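Local coordinates for protein xylan esterase 1 (Thermoanaerobacterium sp. 'JW/SL YS485', PDB 3FCY) that probably hydrolyses carboxylic esters, removing acetyl groups from xylan as a calcium-binding carbohydrate esterase of family CE7 with an alpha/beta hydrolase fold, at residues 30-44 / 235-247. Sequence-based numbering, arbitrary orientation.
Sequences FDMPLQKLREYTGTN and SDYKRVWDLDLAK
Asn44 and Lys238 bring the two backbones closest, with CA atoms 4.7 Å apart, whereas Phe30 and Leu243 stand 7.4 Å apart by the same measure and share a water between their carbonyl oxygens. Between these ends, segment 30-44 bows outward through its short helix 34-37, and Arg239 of helix 237-242 reaches into the bend. Asp236, just before that helix, suits its place because its OD1 accepts two backbone N-H groups, from Thr43 N at 2.7 Å. Asn44 N reaches the same Asp236 OD1 at 2.8 Å, nearly straight (173°). Asp236 OD2 meets Tyr40 OH near the ring edge at 2.4 Å, too short to be taken at face value. Asn44 OD1 replies by accepting Lys238 N in the helix's first turn, at 2.8 Å. An anti chi1 (175°) and a bend at chi2 carry Arg239 past Tyr40 OH to Asp31. There NH2 forms a salt bridge to Asp31 OD1 (3.0 Å), which lies in the guanidinium plane, is met from above the carboxylate plane, and also accepts Met32 N. Met32 CE and Leu243 CD2 sandwich the guanidinium from opposite faces, and Ser304 takes NE. Replacing Arg239 with a leucine would probably leave the Asp31 carboxylate without its countercharge. Packed beside helix 303-310, the contact ties the N-terminal segment to a helix following strand 226-230 of the alpha/beta hydrolase fold, with Phe30 near the predicted charge-relay Asp298.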
loop_
_atom_site.group_PDB
_atom_site.type_symbol
_atom_site.label_atom_id
_atom_site.label_comp_id
_atom_site.label_asym_id
_atom_site.label_seq_id
_atom_site.Cartn_x
_atom_site.Cartn_y
_atom_site.Cartn_z
ATOM N N PHE A 30 -3.014 -3.717 19.109
ATOM C CA PHE A 30 -1.565 -3.390 19.012
ATOM C C PHE A 30 -1.055 -2.813 20.331
ATOM O O PHE A 30 0.122 -2.465 20.451
ATOM C CB PHE A 30 -1.321 -2.399 17.868
ATOM C CG PHE A 30 -1.961 -1.053 18.077
ATOM C CD1 PHE A 30 -1.338 -0.084 18.863
ATOM C CD2 PHE A 30 -3.192 -0.756 17.496
ATOM C CE1 PHE A 30 -1.932 1.161 19.067
ATOM C CE2 PHE A 30 -3.795 0.489 17.694
ATOM C CZ PHE A 30 -3.161 1.449 18.482
ATOM N N ASP A 31 -1.951 -2.706 21.310
ATOM C CA ASP A 31 -1.598 -2.201 22.635
ATOM C C ASP A 31 -2.485 -2.897 23.668
ATOM O O ASP A 31 -3.488 -3.515 23.313
ATOM C CB ASP A 31 -1.803 -0.684 22.723
ATOM C CG ASP A 31 -0.864 -0.026 23.726
ATOM O OD1 ASP A 31 -0.580 -0.645 24.773
ATOM O OD2 ASP A 31 -0.410 1.109 23.472
ATOM N N MET A 32 -2.116 -2.794 24.941
ATOM C CA MET A 32 -2.878 -3.430 26.013
ATOM C C MET A 32 -4.325 -2.936 26.093
ATOM O O MET A 32 -4.644 -1.837 25.644
ATOM C CB MET A 32 -2.177 -3.199 27.356
ATOM C CG MET A 32 -1.950 -1.732 27.699
ATOM S SD MET A 32 -1.170 -1.503 29.314
ATOM C CE MET A 32 0.564 -1.753 28.906
ATOM N N PRO A 33 -5.222 -3.756 26.667
ATOM C CA PRO A 33 -6.633 -3.377 26.796
ATOM C C PRO A 33 -6.819 -2.195 27.745
ATOM O O PRO A 33 -6.011 -1.981 28.649
ATOM C CB PRO A 33 -7.285 -4.656 27.317
ATOM C CG PRO A 33 -6.188 -5.272 28.141
ATOM C CD PRO A 33 -4.982 -5.091 27.247
ATOM N N LEU A 34 -7.887 -1.433 27.529
ATOM C CA LEU A 34 -8.187 -0.259 28.347
ATOM C C LEU A 34 -8.063 -0.537 29.842
ATOM O O LEU A 34 -7.514 0.274 30.589
ATOM C CB LEU A 34 -9.599 0.250 28.035
ATOM C CG LEU A 34 -10.039 1.524 28.758
ATOM C CD1 LEU A 34 -9.079 2.664 28.430
ATOM C CD2 LEU A 34 -11.455 1.881 28.340
ATOM N N GLN A 35 -8.578 -1.686 30.270
ATOM C CA GLN A 35 -8.526 -2.078 31.674
ATOM C C GLN A 35 -7.112 -1.937 32.227
ATOM O O GLN A 35 -6.916 -1.470 33.350
ATOM C CB GLN A 35 -9.008 -3.530 31.829
ATOM C CG GLN A 35 -8.322 -4.512 30.877
ATOM C CD GLN A 35 -8.806 -5.949 31.041
ATOM O OE1 GLN A 35 -10.001 -6.235 30.924
ATOM N NE2 GLN A 35 -7.872 -6.862 31.304
ATOM N N LYS A 36 -6.123 -2.330 31.430
ATOM C CA LYS A 36 -4.732 -2.253 31.859
ATOM C C LYS A 36 -4.080 -0.895 31.582
ATOM O O LYS A 36 -3.140 -0.503 32.273
ATOM C CB LYS A 36 -3.939 -3.393 31.216
ATOM C CG LYS A 36 -4.400 -4.754 31.724
ATOM C CD LYS A 36 -3.739 -5.915 31.008
ATOM C CE LYS A 36 -4.285 -7.240 31.535
ATOM N NZ LYS A 36 -3.795 -8.414 30.758
ATOM N N LEU A 37 -4.579 -0.178 30.579
ATOM C CA LEU A 37 -4.042 1.146 30.264
ATOM C C LEU A 37 -4.230 2.023 31.496
ATOM O O LEU A 37 -3.327 2.751 31.903
ATOM C CB LEU A 37 -4.792 1.769 29.084
ATOM C CG LEU A 37 -4.596 1.146 27.704
ATOM C CD1 LEU A 37 -5.580 1.764 26.720
ATOM C CD2 LEU A 37 -3.163 1.369 27.244
ATOM N N ARG A 38 -5.419 1.930 32.086
ATOM C CA ARG A 38 -5.777 2.697 33.277
ATOM C C ARG A 38 -4.732 2.585 34.389
ATOM O O ARG A 38 -4.551 3.516 35.170
ATOM C CB ARG A 38 -7.122 2.209 33.824
ATOM C CG ARG A 38 -8.279 2.221 32.833
ATOM C CD ARG A 38 -8.859 3.608 32.662
ATOM N NE ARG A 38 -10.113 3.588 31.910
ATOM C CZ ARG A 38 -10.772 4.681 31.535
ATOM N NH1 ARG A 38 -10.296 5.880 31.843
ATOM N NH2 ARG A 38 -11.902 4.575 30.848
ATOM N N GLU A 39 -4.048 1.446 34.455
ATOM C CA GLU A 39 -3.047 1.209 35.495
ATOM C C GLU A 39 -1.592 1.372 35.049
ATOM O O GLU A 39 -0.689 1.442 35.879
ATOM C CB GLU A 39 -3.236 -0.200 36.057
ATOM C CG GLU A 39 -4.680 -0.557 36.349
ATOM C CD GLU A 39 -5.010 -0.501 37.822
ATOM O OE1 GLU A 39 -4.944 0.598 38.419
ATOM O OE2 GLU A 39 -5.332 -1.569 38.384
ATOM N N TYR A 40 -1.364 1.423 33.742
ATOM C CA TYR A 40 -0.011 1.553 33.208
ATOM C C TYR A 40 0.633 2.902 33.544
ATOM O O TYR A 40 0.063 3.960 33.266
ATOM C CB TYR A 40 -0.047 1.347 31.695
ATOM C CG TYR A 40 1.294 1.494 31.022
ATOM C CD1 TYR A 40 2.329 0.593 31.274
ATOM C CD2 TYR A 40 1.527 2.535 30.126
ATOM C CE1 TYR A 40 3.566 0.726 30.645
ATOM C CE2 TYR A 40 2.756 2.678 29.495
ATOM C CZ TYR A 40 3.767 1.773 29.756
ATOM O OH TYR A 40 4.975 1.917 29.123
ATOM N N THR A 41 1.830 2.859 34.126
ATOM C CA THR A 41 2.533 4.078 34.512
ATOM C C THR A 41 3.811 4.384 33.726
ATOM O O THR A 41 4.562 5.288 34.090
ATOM C CB THR A 41 2.888 4.055 36.010
ATOM O OG1 THR A 41 3.645 2.874 36.299
ATOM C CG2 THR A 41 1.615 4.059 36.861
ATOM N N GLY A 42 4.071 3.637 32.660
ATOM C CA GLY A 42 5.258 3.917 31.868
ATOM C C GLY A 42 6.353 2.873 31.895
ATOM O O GLY A 42 6.396 2.013 32.781
ATOM N N THR A 43 7.251 2.959 30.917
ATOM C CA THR A 43 8.360 2.019 30.800
ATOM C C THR A 43 9.704 2.722 30.645
ATOM O O THR A 43 10.716 2.249 31.160
ATOM C CB THR A 43 8.167 1.078 29.584
ATOM O OG1 THR A 43 6.906 0.404 29.692
ATOM C CG2 THR A 43 9.286 0.040 29.524
ATOM N N ASN A 44 9.722 3.844 29.934
ATOM C CA ASN A 44 10.973 4.565 29.722
ATOM C C ASN A 44 11.574 5.002 31.055
ATOM O O ASN A 44 10.876 5.535 31.913
ATOM C CB ASN A 44 10.753 5.795 28.841
ATOM C CG ASN A 44 12.025 6.244 28.152
ATOM O OD1 ASN A 44 12.407 5.691 27.120
ATOM N ND2 ASN A 44 12.701 7.230 28.731
ATOM N N SER A 235 6.301 10.938 24.796
ATOM C CA SER A 235 6.080 10.279 26.070
ATOM C C SER A 235 6.382 8.788 26.068
ATOM O O SER A 235 5.983 8.067 25.153
ATOM C CB SER A 235 4.625 10.486 26.505
ATOM O OG SER A 235 4.304 9.708 27.648
ATOM N N ASP A 236 7.108 8.332 27.088
ATOM C CA ASP A 236 7.384 6.908 27.242
ATOM C C ASP A 236 8.043 6.290 26.002
ATOM O O ASP A 236 7.571 5.287 25.472
ATOM C CB ASP A 236 6.047 6.225 27.542
ATOM C CG ASP A 236 6.192 4.924 28.297
ATOM O OD1 ASP A 236 7.289 4.620 28.806
ATOM O OD2 ASP A 236 5.177 4.209 28.388
ATOM N N TYR A 237 9.143 6.889 25.558
ATOM C CA TYR A 237 9.867 6.426 24.371
ATOM C C TYR A 237 10.093 4.916 24.289
ATOM O O TYR A 237 9.736 4.294 23.294
ATOM C CB TYR A 237 11.208 7.162 24.271
ATOM C CG TYR A 237 11.052 8.666 24.171
ATOM C CD1 TYR A 237 10.470 9.259 23.046
ATOM C CD2 TYR A 237 11.463 9.497 25.212
ATOM C CE1 TYR A 237 10.300 10.643 22.967
ATOM C CE2 TYR A 237 11.299 10.877 25.144
ATOM C CZ TYR A 237 10.719 11.443 24.023
ATOM O OH TYR A 237 10.557 12.805 23.974
ATOM N N LYS A 238 10.678 4.333 25.332
ATOM C CA LYS A 238 10.955 2.895 25.364
ATOM C C LYS A 238 9.723 2.040 25.050
ATOM O O LYS A 238 9.822 1.017 24.361
ATOM C CB LYS A 238 11.519 2.509 26.737
ATOM C CG LYS A 238 11.847 1.018 26.929
ATOM C CD LYS A 238 13.110 0.601 26.191
ATOM C CE LYS A 238 13.686 -0.712 26.737
ATOM N NZ LYS A 238 12.757 -1.877 26.637
ATOM N N ARG A 239 8.566 2.454 25.558
ATOM C CA ARG A 239 7.327 1.720 25.319
ATOM C C ARG A 239 7.017 1.666 23.825
ATOM O O ARG A 239 6.660 0.616 23.293
ATOM C CB ARG A 239 6.164 2.384 26.063
ATOM C CG ARG A 239 4.805 1.760 25.788
ATOM C CD ARG A 239 4.747 0.296 26.205
ATOM N NE ARG A 239 3.405 -0.248 26.015
ATOM C CZ ARG A 239 3.084 -1.531 26.152
ATOM N NH1 ARG A 239 4.011 -2.420 26.488
ATOM N NH2 ARG A 239 1.833 -1.928 25.948
ATOM N N VAL A 240 7.148 2.807 23.157
ATOM C CA VAL A 240 6.894 2.880 21.719
ATOM C C VAL A 240 7.774 1.864 20.990
ATOM O O VAL A 240 7.312 1.138 20.109
ATOM C CB VAL A 240 7.216 4.289 21.166
ATOM C CG1 VAL A 240 6.979 4.326 19.657
ATOM C CG2 VAL A 240 6.362 5.336 21.866
ATOM N N TRP A 241 9.047 1.819 21.367
ATOM C CA TRP A 241 9.992 0.906 20.746
ATOM C C TRP A 241 9.622 -0.549 21.034
ATOM O O TRP A 241 9.709 -1.401 20.145
ATOM C CB TRP A 241 11.414 1.206 21.238
ATOM C CG TRP A 241 12.443 0.265 20.687
ATOM C CD1 TRP A 241 13.022 0.304 19.448
ATOM C CD2 TRP A 241 12.950 -0.908 21.330
ATOM N NE1 TRP A 241 13.855 -0.779 19.277
ATOM C CE2 TRP A 241 13.829 -1.540 20.418
ATOM C CE3 TRP A 241 12.743 -1.491 22.587
ATOM C CZ2 TRP A 241 14.500 -2.728 20.725
ATOM C CZ3 TRP A 241 13.414 -2.679 22.894
ATOM C CH2 TRP A 241 14.281 -3.281 21.963
ATOM N N ASP A 242 9.199 -0.830 22.269
ATOM C CA ASP A 242 8.808 -2.188 22.660
ATOM C C ASP A 242 7.645 -2.725 21.821
ATOM O O ASP A 242 7.580 -3.918 21.522
ATOM C CB ASP A 242 8.398 -2.245 24.139
ATOM C CG ASP A 242 9.563 -2.020 25.091
ATOM O OD1 ASP A 242 10.729 -2.237 24.693
ATOM O OD2 ASP A 242 9.305 -1.645 26.255
ATOM N N LEU A 243 6.724 -1.841 21.452
ATOM C CA LEU A 243 5.561 -2.229 20.657
ATOM C C LEU A 243 5.869 -2.293 19.163
ATOM O O LEU A 243 4.958 -2.437 18.349
ATOM C CB LEU A 243 4.415 -1.235 20.889
ATOM C CG LEU A 243 3.878 -1.101 22.316
ATOM C CD1 LEU A 243 2.925 0.081 22.397
ATOM C CD2 LEU A 243 3.176 -2.388 22.720
ATOM N N ASP A 244 7.147 -2.200 18.808
ATOM C CA ASP A 244 7.559 -2.213 17.404
ATOM C C ASP A 244 6.821 -1.090 16.679
ATOM O O ASP A 244 6.418 -1.234 15.524
ATOM C CB ASP A 244 7.230 -3.554 16.730
ATOM C CG ASP A 244 8.074 -4.708 17.255
ATOM O OD1 ASP A 244 9.215 -4.474 17.710
ATOM O OD2 ASP A 244 7.598 -5.863 17.190
ATOM N N LEU A 245 6.647 0.032 17.370
ATOM C CA LEU A 245 5.947 1.182 16.812
ATOM C C LEU A 245 6.851 2.403 16.694
ATOM O O LEU A 245 6.376 3.519 16.463
ATOM C CB LEU A 245 4.722 1.506 17.680
ATOM C CG LEU A 245 3.333 1.189 17.116
ATOM C CD1 LEU A 245 3.404 0.066 16.109
ATOM C CD2 LEU A 245 2.389 0.845 18.262
ATOM N N ALA A 246 8.152 2.193 16.872
ATOM C CA ALA A 246 9.116 3.280 16.748
ATOM C C ALA A 246 9.230 3.579 15.255
ATOM O O ALA A 246 10.279 3.384 14.638
ATOM C CB ALA A 246 10.474 2.866 17.315
ATOM N N LYS A 247 8.118 4.025 14.687
ATOM C CA LYS A 247 8.031 4.367 13.276
ATOM C C LYS A 247 7.116 5.577 13.156
ATOM O O LYS A 247 6.661 6.122 14.167
ATOM C CB LYS A 247 7.476 3.184 12.469
ATOM C CG LYS A 247 6.095 2.698 12.900
ATOM C CD LYS A 247 5.688 1.453 12.113
ATOM C CE LYS A 247 4.356 0.872 12.583
ATOM N NZ LYS A 247 3.185 1.771 12.343
HETATM O O HOH W 1 2.091 -3.221 18.515
#